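Local coordinates for protein MlnE (Bacillus amyloliquefaciens subsp. plantarum, PDB 5D2E) that probably reduces beta-keto groups of carrier-protein-bound polyketide intermediates with NADPH, as the N-terminal B-type ketoreductase of the macrolactin assembly line, at residues 142-147 with 384-389; 229-234 with 248-253; 390-395 with 429-434. All coordinates share one frame; numbering follows the deposited sequence.

Overall arrangement
Contacts 1 and 3 form one continuous patch, with centres 10 Å apart, because both use helix 386-394. Val389 CG2 of contact 1 lies 3.7 Å from Phe431 CE1 of contact 3, which joins the two. Contact 1 ties the amino-terminal structural half of the ketoreductase to the NADP-binding half, and its Lys384 grips the nicotinamide ribose of the cofactor. Contact 3 lies inside the cofactor-binding half, where the side chain of Phe431 is about 14 Å from NADP. Contact 2 belongs to the structural half, nested along the chain within the loop that contact 1 closes; its centre is 28 Å from that of contact 1 and 29 Å from that of contact 3.

Contact 1 (142-147 with 384-389); sequences DAMRKQ and KVFGTV. With NAP (NADP nicotinamide-adenine-dinucleotide phosphate), chain B.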
loop_
_atom_site.group_PDB
_atom_site.type_symbol
_atom_site.label_atom_id
_atom_site.label_comp_id
_atom_site.label_asym_id
_atom_site.label_seq_id
_atom_site.Cartn_x
_atom_site.Cartn_y
_atom_site.Cartn_z
ATOM N N ASP A 142 -9.660 15.974 5.116
ATOM C CA ASP A 142 -9.686 16.806 3.926
ATOM C C ASP A 142 -8.420 16.613 3.070
ATOM O O ASP A 142 -8.488 16.507 1.863
ATOM C CB ASP A 142 -9.789 18.276 4.340
ATOM C CG ASP A 142 -10.002 19.172 3.149
ATOM O OD1 ASP A 142 -11.059 19.033 2.516
ATOM O OD2 ASP A 142 -9.098 19.959 2.799
ATOM N N ALA A 143 -7.264 16.575 3.709
ATOM C CA ALA A 143 -6.018 16.445 2.986
ATOM C C ALA A 143 -5.975 15.075 2.317
ATOM O O ALA A 143 -5.564 14.975 1.171
ATOM C CB ALA A 143 -4.827 16.566 3.909
ATOM N N MET A 144 -6.339 14.036 3.060
ATOM C CA MET A 144 -6.276 12.688 2.494
ATOM C C MET A 144 -7.237 12.527 1.335
ATOM O O MET A 144 -6.877 11.949 0.305
ATOM C CB MET A 144 -6.466 11.661 3.556
ATOM C CG MET A 144 -5.288 11.580 4.518
ATOM S SD MET A 144 -5.615 10.221 5.714
ATOM C CE MET A 144 -6.761 11.040 6.763
ATOM N N ARG A 145 -8.436 13.084 1.463
ATOM C CA ARG A 145 -9.392 13.028 0.365
ATOM C C ARG A 145 -8.840 13.696 -0.879
ATOM O O ARG A 145 -8.969 13.138 -1.984
ATOM C CB ARG A 145 -10.735 13.668 0.760
ATOM C CG ARG A 145 -11.594 12.784 1.628
ATOM C CD ARG A 145 -13.021 13.346 1.799
ATOM N NE ARG A 145 -13.776 12.552 2.756
ATOM C CZ ARG A 145 -14.217 11.303 2.539
ATOM N NH1 ARG A 145 -13.978 10.642 1.404
ATOM N NH2 ARG A 145 -14.902 10.694 3.497
ATOM N N LYS A 146 -8.224 14.866 -0.733
ATOM C CA LYS A 146 -7.654 15.569 -1.906
ATOM C C LYS A 146 -6.541 14.780 -2.535
ATOM O O LYS A 146 -6.489 14.694 -3.787
ATOM C CB LYS A 146 -7.156 16.955 -1.556
ATOM C CG LYS A 146 -8.314 17.817 -1.103
ATOM C CD LYS A 146 -7.981 19.296 -0.920
ATOM C CE LYS A 146 -9.317 20.038 -0.683
ATOM N NZ LYS A 146 -9.224 21.210 0.233
ATOM N N GLN A 147 -5.670 14.179 -1.696
ATOM C CA GLN A 147 -4.556 13.394 -2.260
ATOM C C GLN A 147 -5.096 12.169 -3.044
ATOM O O GLN A 147 -4.640 11.866 -4.136
ATOM C CB GLN A 147 -3.558 12.972 -1.221
ATOM C CG GLN A 147 -2.744 14.145 -0.596
ATOM C CD GLN A 147 -1.467 13.643 0.010
ATOM O OE1 GLN A 147 -1.439 12.534 0.593
ATOM N NE2 GLN A 147 -0.398 14.357 -0.216
ATOM N N LYS A 384 -7.899 0.489 5.785
ATOM C CA LYS A 384 -6.448 0.401 5.652
ATOM C C LYS A 384 -5.812 1.772 5.311
ATOM O O LYS A 384 -4.661 2.008 5.582
ATOM C CB LYS A 384 -6.108 -0.645 4.591
ATOM C CG LYS A 384 -6.268 -2.075 5.087
ATOM C CD LYS A 384 -6.165 -3.071 4.023
ATOM C CE LYS A 384 -6.366 -4.500 4.543
ATOM N NZ LYS A 384 -5.267 -4.932 5.415
ATOM N N VAL A 385 -6.553 2.657 4.658
ATOM C CA VAL A 385 -6.051 4.026 4.411
ATOM C C VAL A 385 -6.478 4.921 5.555
ATOM O O VAL A 385 -5.663 5.231 6.414
ATOM C CB VAL A 385 -6.416 4.534 3.035
ATOM C CG1 VAL A 385 -5.946 6.001 2.862
ATOM C CG2 VAL A 385 -5.817 3.620 1.998
ATOM N N PHE A 386 -7.763 5.234 5.649
ATOM C CA PHE A 386 -8.250 6.128 6.709
ATOM C C PHE A 386 -8.153 5.515 8.084
ATOM O O PHE A 386 -7.712 6.167 9.050
ATOM C CB PHE A 386 -9.689 6.531 6.425
ATOM C CG PHE A 386 -9.825 7.406 5.239
ATOM C CD1 PHE A 386 -9.595 8.767 5.365
ATOM C CD2 PHE A 386 -10.157 6.896 4.009
ATOM C CE1 PHE A 386 -9.734 9.593 4.296
ATOM C CE2 PHE A 386 -10.317 7.738 2.917
ATOM C CZ PHE A 386 -10.072 9.092 3.070
ATOM N N GLY A 387 -8.518 4.244 8.194
ATOM C CA GLY A 387 -8.517 3.573 9.501
ATOM C C GLY A 387 -7.159 3.567 10.167
ATOM O O GLY A 387 -7.029 3.895 11.334
ATOM N N THR A 388 -6.154 3.198 9.394
ATOM C CA THR A 388 -4.788 3.201 9.879
ATOM C C THR A 388 -4.408 4.572 10.431
ATOM O O THR A 388 -3.807 4.675 11.510
ATOM C CB THR A 388 -3.855 2.814 8.743
ATOM O OG1 THR A 388 -4.249 1.562 8.195
ATOM C CG2 THR A 388 -2.430 2.695 9.225
ATOM N N VAL A 389 -4.756 5.617 9.672
ATOM C CA VAL A 389 -4.367 6.988 10.051
ATOM C C VAL A 389 -5.091 7.391 11.308
ATOM O O VAL A 389 -4.499 8.007 12.199
ATOM C CB VAL A 389 -4.557 7.992 8.877
ATOM C CG1 VAL A 389 -4.272 9.434 9.287
ATOM C CG2 VAL A 389 -3.606 7.599 7.701
HETATM P PA NAP B . -11.433 -11.313 7.917
HETATM O O1A NAP B . -11.704 -12.622 8.706
HETATM O O2A NAP B . -12.471 -10.665 7.017
HETATM O O5B NAP B . -11.137 -10.253 9.090
HETATM C C5B NAP B . -11.070 -8.869 8.773
HETATM C C4B NAP B . -11.948 -8.220 9.813
HETATM O O4B NAP B . -11.935 -6.797 9.568
HETATM C C3B NAP B . -13.443 -8.640 9.762
HETATM O O3B NAP B . -13.794 -9.388 10.931
HETATM C C2B NAP B . -14.212 -7.309 9.756
HETATM O O2B NAP B . -15.298 -7.345 10.639
HETATM C C1B NAP B . -13.117 -6.287 10.145
HETATM N N9A NAP B . -13.312 -4.955 9.589
HETATM C C8A NAP B . -13.468 -4.600 8.255
HETATM N N7A NAP B . -13.687 -3.245 8.126
HETATM C C5A NAP B . -13.591 -2.723 9.366
HETATM C C6A NAP B . -13.716 -1.404 9.944
HETATM N N6A NAP B . -13.926 -0.352 9.088
HETATM N N1A NAP B . -13.646 -1.277 11.345
HETATM C C2A NAP B . -13.431 -2.355 12.121
HETATM N N3A NAP B . -13.306 -3.624 11.641
HETATM C C4A NAP B . -13.382 -3.859 10.327
HETATM O O3 NAP B . -10.054 -11.438 7.056
HETATM P PN NAP B . -8.676 -12.157 7.525
HETATM O O1N NAP B . -8.368 -13.322 6.601
HETATM O O2N NAP B . -8.728 -12.196 9.030
HETATM O O5D NAP B . -7.504 -11.089 7.207
HETATM C C5D NAP B . -7.284 -10.074 8.228
HETATM C C4D NAP B . -6.268 -9.016 7.776
HETATM O O4D NAP B . -5.071 -9.597 7.280
HETATM C C3D NAP B . -6.865 -8.203 6.620
HETATM O O3D NAP B . -6.583 -6.831 6.833
HETATM C C2D NAP B . -6.200 -8.752 5.371
HETATM O O2D NAP B . -6.144 -7.773 4.294
HETATM C C1D NAP B . -4.822 -9.258 5.884
HETATM N N1N NAP B . -4.345 -10.381 5.036
HETATM C C2N NAP B . -4.913 -11.639 5.125
HETATM C C3N NAP B . -4.512 -12.738 4.343
HETATM C C7N NAP B . -5.161 -14.144 4.481
HETATM O O7N NAP B . -4.826 -15.065 3.730
HETATM N N7N NAP B . -6.076 -14.438 5.415
HETATM C C4N NAP B . -3.499 -12.512 3.400
HETATM C C5N NAP B . -2.954 -11.226 3.280
HETATM C C6N NAP B . -3.371 -10.176 4.120
HETATM P P2B NAP B . -16.632 -6.394 10.501
HETATM O O1X NAP B . -17.279 -6.642 9.146
HETATM O O2X NAP B . -17.522 -6.785 11.724
HETATM O O3X NAP B . -16.126 -4.981 10.594
#
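A Met-aromatic contact between Met144 and Phe386 joins the two Rossmann-like halves of the ketoreductase, helix 141-164 of the structural half meeting helix 386-394 of the NADP-binding half. The sulfur lies obliquely to the ring, with Met144 SD 5.0 Å from the Phe386 centroid and 45° off the ring normal. The two side chains run past each other in opposite directions, so the ring is met at both ends of the methionine: Met144 CB is 3.9 Å from Phe386 CE1, and Met144 CE is 3.9 Å from Phe386 CD1. Val389, one helical turn on, comes in tip to tip. Its CG1 and CG2 each lie 3.9 Å from Met144 SD, and the bend at the end of the methionine (chi3 -78°) lets CE touch both Val389 CG1 and the Phe386 ring. At the outer margin Arg145 lays its aliphatic CG 4.2 Å from Phe386 CZ, while its guanidinium pairs with Glu141. Met144 and Val389 are buried, and Ile187 of helix 186-201 also packs on Met144. In the same segment as Phe386, Lys384 extends the other way, toward NADP and Asn425. Its chain runs straight until the last torsion, which turns NZ to the two hydroxyls of the nicotinamide ribose, making a 2.7 Å hydrogen bond to NADP O3D and a weak one to NADP O2D.

Contact 2 (229-234 with 248-253); sequences ISFEWN and RHYYKR
Phe231 and Tyr250 carry the whole contact between helix 222-233 and strand 249-257 in the structural half of the ketoreductase, with only 81 Å² buried between the two segments. The tight part is an oblique aromatic pair, with ring centroids 5.3 Å apart and planes at 56°. Each ring presents a different aspect: Phe231 CE2 sits over one face of Tyr250, whereas Tyr250 OH comes to the edge of the Phe231 ring, near its plane and 3.7 Å from Phe231 CZ. Phe231 CZ also lies 3.9 Å from Tyr250 CZ, so the phenol end of the tyrosine does most of the touching. The side chains cross at about a right angle, Phe231 reaching out from the helix with CG opposite its own backbone N (chi1 -178°).

Beyond this pair the two segments do not touch, and both rings remain partly exposed at the protein surface. Glu232 OE2 and Lys252 NZ have opposite charges but stand 5.8 Å apart, and Glu232 OE2 bonds instead to Tyr245 OH. At the helix end Asn234 turns back, its ND2 donating to Ser230 O at 2.9 Å. Around the pair, Tyr250 stacks on His45 and Phe231 meets Phe47; the helix thus reaches strand 249-257 through one side-chain pair, where that strand runs antiparallel between strands 35-46 and 242-245.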
loop_
_atom_site.group_PDB
_atom_site.type_symbol
_atom_site.label_atom_id
_atom_site.label_comp_id
_atom_site.label_asym_id
_atom_site.label_seq_id
_atom_site.Cartn_x
_atom_site.Cartn_y
_atom_site.Cartn_z
ATOM N N ILE A 229 11.180 12.818 -17.083
ATOM C CA ILE A 229 10.222 12.256 -18.071
ATOM C C ILE A 229 10.948 11.690 -19.292
ATOM O O ILE A 229 10.697 10.546 -19.722
ATOM C CB ILE A 229 9.162 13.310 -18.453
ATOM C CG1 ILE A 229 8.304 13.635 -17.223
ATOM C CG2 ILE A 229 8.305 12.871 -19.580
ATOM C CD1 ILE A 229 7.448 14.884 -17.359
ATOM N N SER A 230 11.863 12.484 -19.856
ATOM C CA SER A 230 12.616 11.975 -20.997
ATOM C C SER A 230 13.444 10.731 -20.695
ATOM O O SER A 230 13.640 9.871 -21.549
ATOM C CB SER A 230 13.509 13.088 -21.563
ATOM O OG SER A 230 12.706 14.161 -22.132
ATOM N N PHE A 231 14.015 10.686 -19.493
ATOM C CA PHE A 231 14.795 9.572 -19.074
ATOM C C PHE A 231 13.898 8.338 -19.007
ATOM O O PHE A 231 14.267 7.244 -19.455
ATOM C CB PHE A 231 15.438 9.887 -17.716
ATOM C CG PHE A 231 16.327 8.782 -17.193
ATOM C CD1 PHE A 231 17.688 8.718 -17.591
ATOM C CD2 PHE A 231 15.843 7.843 -16.279
ATOM C CE1 PHE A 231 18.517 7.716 -17.093
ATOM C CE2 PHE A 231 16.672 6.813 -15.813
ATOM C CZ PHE A 231 18.008 6.750 -16.234
ATOM N N GLU A 232 12.714 8.506 -18.435
ATOM C CA GLU A 232 11.758 7.383 -18.345
ATOM C C GLU A 232 11.384 6.899 -19.755
ATOM O O GLU A 232 11.315 5.675 -20.039
ATOM C CB GLU A 232 10.495 7.814 -17.557
ATOM C CG GLU A 232 10.726 7.903 -16.059
ATOM C CD GLU A 232 10.669 6.538 -15.388
ATOM O OE1 GLU A 232 10.195 5.600 -16.062
ATOM O OE2 GLU A 232 11.063 6.428 -14.217
ATOM N N TRP A 233 11.117 7.858 -20.647
ATOM C CA TRP A 233 10.739 7.464 -22.029
ATOM C C TRP A 233 11.782 6.643 -22.734
ATOM O O TRP A 233 11.474 5.862 -23.637
ATOM C CB TRP A 233 10.498 8.679 -22.880
ATOM C CG TRP A 233 9.237 9.368 -22.609
ATOM C CD1 TRP A 233 8.087 8.829 -22.082
ATOM C CD2 TRP A 233 8.936 10.718 -22.925
ATOM N NE1 TRP A 233 7.088 9.792 -22.037
ATOM C CE2 TRP A 233 7.588 10.955 -22.543
ATOM C CE3 TRP A 233 9.679 11.777 -23.452
ATOM C CZ2 TRP A 233 6.973 12.190 -22.715
ATOM C CZ3 TRP A 233 9.084 12.989 -23.603
ATOM C CH2 TRP A 233 7.735 13.196 -23.234
ATOM N N ASN A 234 13.030 6.829 -22.324
ATOM C CA ASN A 234 14.147 6.167 -22.957
ATOM C C ASN A 234 14.806 5.020 -22.155
ATOM O O ASN A 234 15.851 4.577 -22.573
ATOM C CB ASN A 234 15.166 7.257 -23.340
ATOM C CG ASN A 234 14.707 8.067 -24.536
ATOM O OD1 ASN A 234 14.695 7.551 -25.650
ATOM N ND2 ASN A 234 14.273 9.307 -24.310
ATOM N N ARG A 248 20.070 14.727 -8.593
ATOM C CA ARG A 248 21.379 14.163 -9.056
ATOM C C ARG A 248 21.571 12.624 -8.979
ATOM O O ARG A 248 22.542 12.079 -9.453
ATOM C CB ARG A 248 22.498 14.871 -8.278
ATOM C CG ARG A 248 22.583 16.351 -8.624
ATOM C CD ARG A 248 23.881 16.981 -8.120
ATOM N NE ARG A 248 24.004 18.211 -8.885
ATOM C CZ ARG A 248 24.820 18.425 -9.929
ATOM N NH1 ARG A 248 25.721 17.536 -10.337
ATOM N NH2 ARG A 248 24.758 19.594 -10.531
ATOM N N HIS A 249 20.621 11.947 -8.362
ATOM C CA HIS A 249 20.694 10.514 -8.064
ATOM C C HIS A 249 19.286 9.919 -8.136
ATOM O O HIS A 249 18.323 10.611 -7.921
ATOM C CB HIS A 249 21.212 10.282 -6.668
ATOM C CG HIS A 249 22.618 10.752 -6.454
ATOM N ND1 HIS A 249 22.918 12.014 -5.979
ATOM C CD2 HIS A 249 23.802 10.147 -6.715
ATOM C CE1 HIS A 249 24.239 12.140 -5.918
ATOM N NE2 HIS A 249 24.787 11.018 -6.350
ATOM N N TYR A 250 19.196 8.629 -8.434
ATOM C CA TYR A 250 17.949 7.945 -8.357
ATOM C C TYR A 250 18.143 6.563 -7.753
ATOM O O TYR A 250 19.257 6.001 -7.741
ATOM C CB TYR A 250 17.244 7.890 -9.704
ATOM C CG TYR A 250 17.915 7.055 -10.792
ATOM C CD1 TYR A 250 18.861 7.619 -11.634
ATOM C CD2 TYR A 250 17.625 5.705 -10.926
ATOM C CE1 TYR A 250 19.471 6.857 -12.616
ATOM C CE2 TYR A 250 18.242 4.924 -11.888
ATOM C CZ TYR A 250 19.160 5.529 -12.736
ATOM O OH TYR A 250 19.762 4.780 -13.698
ATOM N N TYR A 251 17.055 6.015 -7.250
ATOM C CA TYR A 251 17.127 4.696 -6.653
ATOM C C TYR A 251 15.878 3.849 -6.895
ATOM O O TYR A 251 14.737 4.363 -7.034
ATOM C CB TYR A 251 17.575 4.763 -5.178
ATOM C CG TYR A 251 17.192 5.985 -4.428
ATOM C CD1 TYR A 251 17.921 7.165 -4.503
ATOM C CD2 TYR A 251 16.058 5.970 -3.602
ATOM C CE1 TYR A 251 17.508 8.332 -3.833
ATOM C CE2 TYR A 251 15.615 7.139 -2.891
ATOM C CZ TYR A 251 16.337 8.325 -3.011
ATOM O OH TYR A 251 15.834 9.419 -2.290
ATOM N N LYS A 252 16.140 2.550 -7.016
ATOM C CA LYS A 252 15.149 1.562 -7.226
ATOM C C LYS A 252 15.238 0.501 -6.132
ATOM O O LYS A 252 16.275 0.338 -5.503
ATOM C CB LYS A 252 15.447 0.879 -8.549
ATOM C CG LYS A 252 15.138 1.701 -9.781
ATOM C CD LYS A 252 15.029 0.746 -10.959
ATOM C CE LYS A 252 14.315 1.370 -12.126
ATOM N NZ LYS A 252 15.113 2.551 -12.548
ATOM N N ARG A 253 14.154 -0.232 -5.958
ATOM C CA ARG A 253 14.059 -1.155 -4.858
ATOM C C ARG A 253 13.504 -2.511 -5.292
ATOM O O ARG A 253 12.671 -2.581 -6.201
ATOM C CB ARG A 253 13.221 -0.619 -3.718
ATOM C CG ARG A 253 11.751 -0.576 -4.038
ATOM C CD ARG A 253 10.895 -0.146 -2.880
ATOM N NE ARG A 253 9.651 0.453 -3.348
ATOM C CZ ARG A 253 8.908 1.289 -2.632
ATOM N NH1 ARG A 253 9.241 1.612 -1.377
ATOM N NH2 ARG A 253 7.835 1.829 -3.179
#

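Contact 3 (390-395 with 429-434); sequences WLDKAA and DGFTQY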
loop_
_atom_site.group_PDB
_atom_site.type_symbol
_atom_site.label_atom_id
_atom_site.label_comp_id
_atom_site.label_asym_id
_atom_site.label_seq_id
_atom_site.Cartn_x
_atom_site.Cartn_y
_atom_site.Cartn_z
ATOM N N TRP A 390 -6.371 7.023 11.398
ATOM C CA TRP A 390 -7.142 7.386 12.574
ATOM C C TRP A 390 -6.672 6.697 13.824
ATOM O O TRP A 390 -6.695 7.303 14.944
ATOM C CB TRP A 390 -8.613 7.126 12.353
ATOM C CG TRP A 390 -9.254 7.820 11.193
ATOM C CD1 TRP A 390 -10.335 7.360 10.526
ATOM C CD2 TRP A 390 -8.937 9.090 10.612
ATOM N NE1 TRP A 390 -10.686 8.210 9.516
ATOM C CE2 TRP A 390 -9.887 9.318 9.577
ATOM C CE3 TRP A 390 -7.985 10.085 10.871
ATOM C CZ2 TRP A 390 -9.884 10.483 8.761
ATOM C CZ3 TRP A 390 -8.011 11.273 10.069
ATOM C CH2 TRP A 390 -8.937 11.438 9.017
ATOM N N LEU A 391 -6.191 5.454 13.675
ATOM C CA LEU A 391 -5.674 4.700 14.823
ATOM C C LEU A 391 -4.378 5.333 15.318
ATOM O O LEU A 391 -4.177 5.512 16.494
ATOM C CB LEU A 391 -5.404 3.269 14.438
ATOM C CG LEU A 391 -6.601 2.347 14.268
ATOM C CD1 LEU A 391 -6.312 1.112 13.442
ATOM C CD2 LEU A 391 -7.047 1.929 15.682
ATOM N N ASP A 392 -3.495 5.685 14.409
ATOM C CA ASP A 392 -2.280 6.383 14.796
ATOM C C ASP A 392 -2.622 7.729 15.471
ATOM O O ASP A 392 -2.013 8.085 16.478
ATOM C CB ASP A 392 -1.419 6.668 13.598
ATOM C CG ASP A 392 -0.268 7.645 13.912
ATOM O OD1 ASP A 392 0.712 7.174 14.500
ATOM O OD2 ASP A 392 -0.378 8.823 13.558
ATOM N N LYS A 393 -3.552 8.460 14.883
ATOM C CA LYS A 393 -3.923 9.786 15.325
ATOM C C LYS A 393 -4.554 9.732 16.718
ATOM O O LYS A 393 -4.080 10.390 17.617
ATOM C CB LYS A 393 -4.883 10.428 14.360
ATOM C CG LYS A 393 -5.083 11.927 14.597
ATOM C CD LYS A 393 -5.967 12.450 13.459
ATOM C CE LYS A 393 -6.082 13.972 13.428
ATOM N NZ LYS A 393 -6.881 14.449 12.299
ATOM N N ALA A 394 -5.558 8.878 16.901
ATOM C CA ALA A 394 -6.188 8.737 18.229
ATOM C C ALA A 394 -5.230 8.242 19.297
ATOM O O ALA A 394 -5.428 8.535 20.453
ATOM C CB ALA A 394 -7.357 7.788 18.146
ATOM N N ALA A 395 -4.232 7.438 18.921
ATOM C CA ALA A 395 -3.343 6.824 19.894
ATOM C C ALA A 395 -2.002 7.540 20.010
ATOM O O ALA A 395 -1.054 6.987 20.590
ATOM C CB ALA A 395 -3.102 5.377 19.538
ATOM N N ASP A 429 2.064 0.250 4.225
ATOM C CA ASP A 429 3.461 0.024 4.103
ATOM C C ASP A 429 4.265 1.373 4.128
ATOM O O ASP A 429 5.283 1.487 4.846
ATOM C CB ASP A 429 3.833 -0.724 2.836
ATOM C CG ASP A 429 3.149 -2.094 2.692
ATOM O OD1 ASP A 429 2.666 -2.662 3.681
ATOM O OD2 ASP A 429 3.177 -2.601 1.551
ATOM N N GLY A 430 3.792 2.361 3.371
ATOM C CA GLY A 430 4.384 3.697 3.367
ATOM C C GLY A 430 4.105 4.512 4.638
ATOM O O GLY A 430 4.961 5.315 5.073
ATOM N N PHE A 431 2.997 4.220 5.313
ATOM C CA PHE A 431 2.638 4.951 6.498
ATOM C C PHE A 431 3.621 4.723 7.638
ATOM O O PHE A 431 3.722 5.537 8.567
ATOM C CB PHE A 431 1.202 4.643 6.931
ATOM C CG PHE A 431 0.691 5.546 8.034
ATOM C CD1 PHE A 431 0.390 6.886 7.775
ATOM C CD2 PHE A 431 0.557 5.081 9.342
ATOM C CE1 PHE A 431 -0.063 7.734 8.799
ATOM C CE2 PHE A 431 0.046 5.903 10.338
ATOM C CZ PHE A 431 -0.247 7.229 10.095
ATOM N N THR A 432 4.339 3.590 7.583
ATOM C CA THR A 432 5.346 3.306 8.555
ATOM C C THR A 432 6.348 4.492 8.616
ATOM O O THR A 432 6.875 4.811 9.709
ATOM C CB THR A 432 6.188 2.064 8.224
ATOM O OG1 THR A 432 6.767 2.245 6.953
ATOM C CG2 THR A 432 5.364 0.754 8.245
ATOM N N GLN A 433 6.632 5.118 7.485
ATOM C CA GLN A 433 7.601 6.226 7.457
ATOM C C GLN A 433 7.045 7.475 8.115
ATOM O O GLN A 433 7.814 8.289 8.582
ATOM C CB GLN A 433 7.928 6.582 6.026
ATOM C CG GLN A 433 8.733 5.500 5.332
ATOM C CD GLN A 433 9.195 6.012 3.944
ATOM O OE1 GLN A 433 9.772 7.133 3.813
ATOM N NE2 GLN A 433 8.888 5.230 2.894
ATOM N N TYR A 434 5.725 7.657 8.113
ATOM C CA TYR A 434 5.115 8.759 8.780
ATOM C C TYR A 434 5.289 8.611 10.274
ATOM O O TYR A 434 5.608 9.559 11.006
ATOM C CB TYR A 434 3.634 8.880 8.388
ATOM C CG TYR A 434 2.850 9.987 9.086
ATOM C CD1 TYR A 434 2.208 9.763 10.321
ATOM C CD2 TYR A 434 2.750 11.257 8.516
ATOM C CE1 TYR A 434 1.469 10.763 10.944
ATOM C CE2 TYR A 434 2.040 12.277 9.157
ATOM C CZ TYR A 434 1.409 12.029 10.371
ATOM O OH TYR A 434 0.669 13.036 10.967
#
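Asp392 meets two aromatic rings, Phe431 and Tyr434, and by this means helix 386-394 packs on helix 419-437. All three residues are buried, although only 100 Å² is buried between the two segments, both sides summed, and their closest alpha carbons, Asp392 CA and Phe431 CA, are 9.8 Å apart; the aromatic side chains of helix 419-437 span most of that gap.

The first kind of interaction is apolar. The methylene of the aspartate abuts the rim of the phenylalanine in its plane, with Asp392 CB 3.7 Å from Phe431 CE2 and equally far from Phe431 CZ.

The second is carboxylate against a ring edge. Asp392 OD2 lies near the plane of the Tyr434 ring, 3.7 Å from Tyr434 CE1, and is 3.8 Å from Phe431 CZ. The carboxylate plane stands at 82° to each ring. An oxygen at the hydrogen-bearing edge of a ring would probably be favoured electrostatically over one above its face. Phe431 and Tyr434 are three residues apart and both swing CG away from the backbone N (chi1 -171° and 177°), which sends their rings out side by side to Asp392.

The third kind is ionic and reaches beyond the pair: Asp392 OD1 makes salt bridges to Arg440 and Arg435, which probably offsets the buried charge; OD2, beside the rings, is also hydrogen-bonded elsewhere in the structure.

Phe403 of strand 402-408 also touches Asp392, and Phe137 meets the Tyr434 ring. Helices 386-394 and 419-437, the latter carrying the NADP-binding Tyr421, match the neighbouring αE and αF helices of the short-chain dehydrogenase/reductase Rossmann fold.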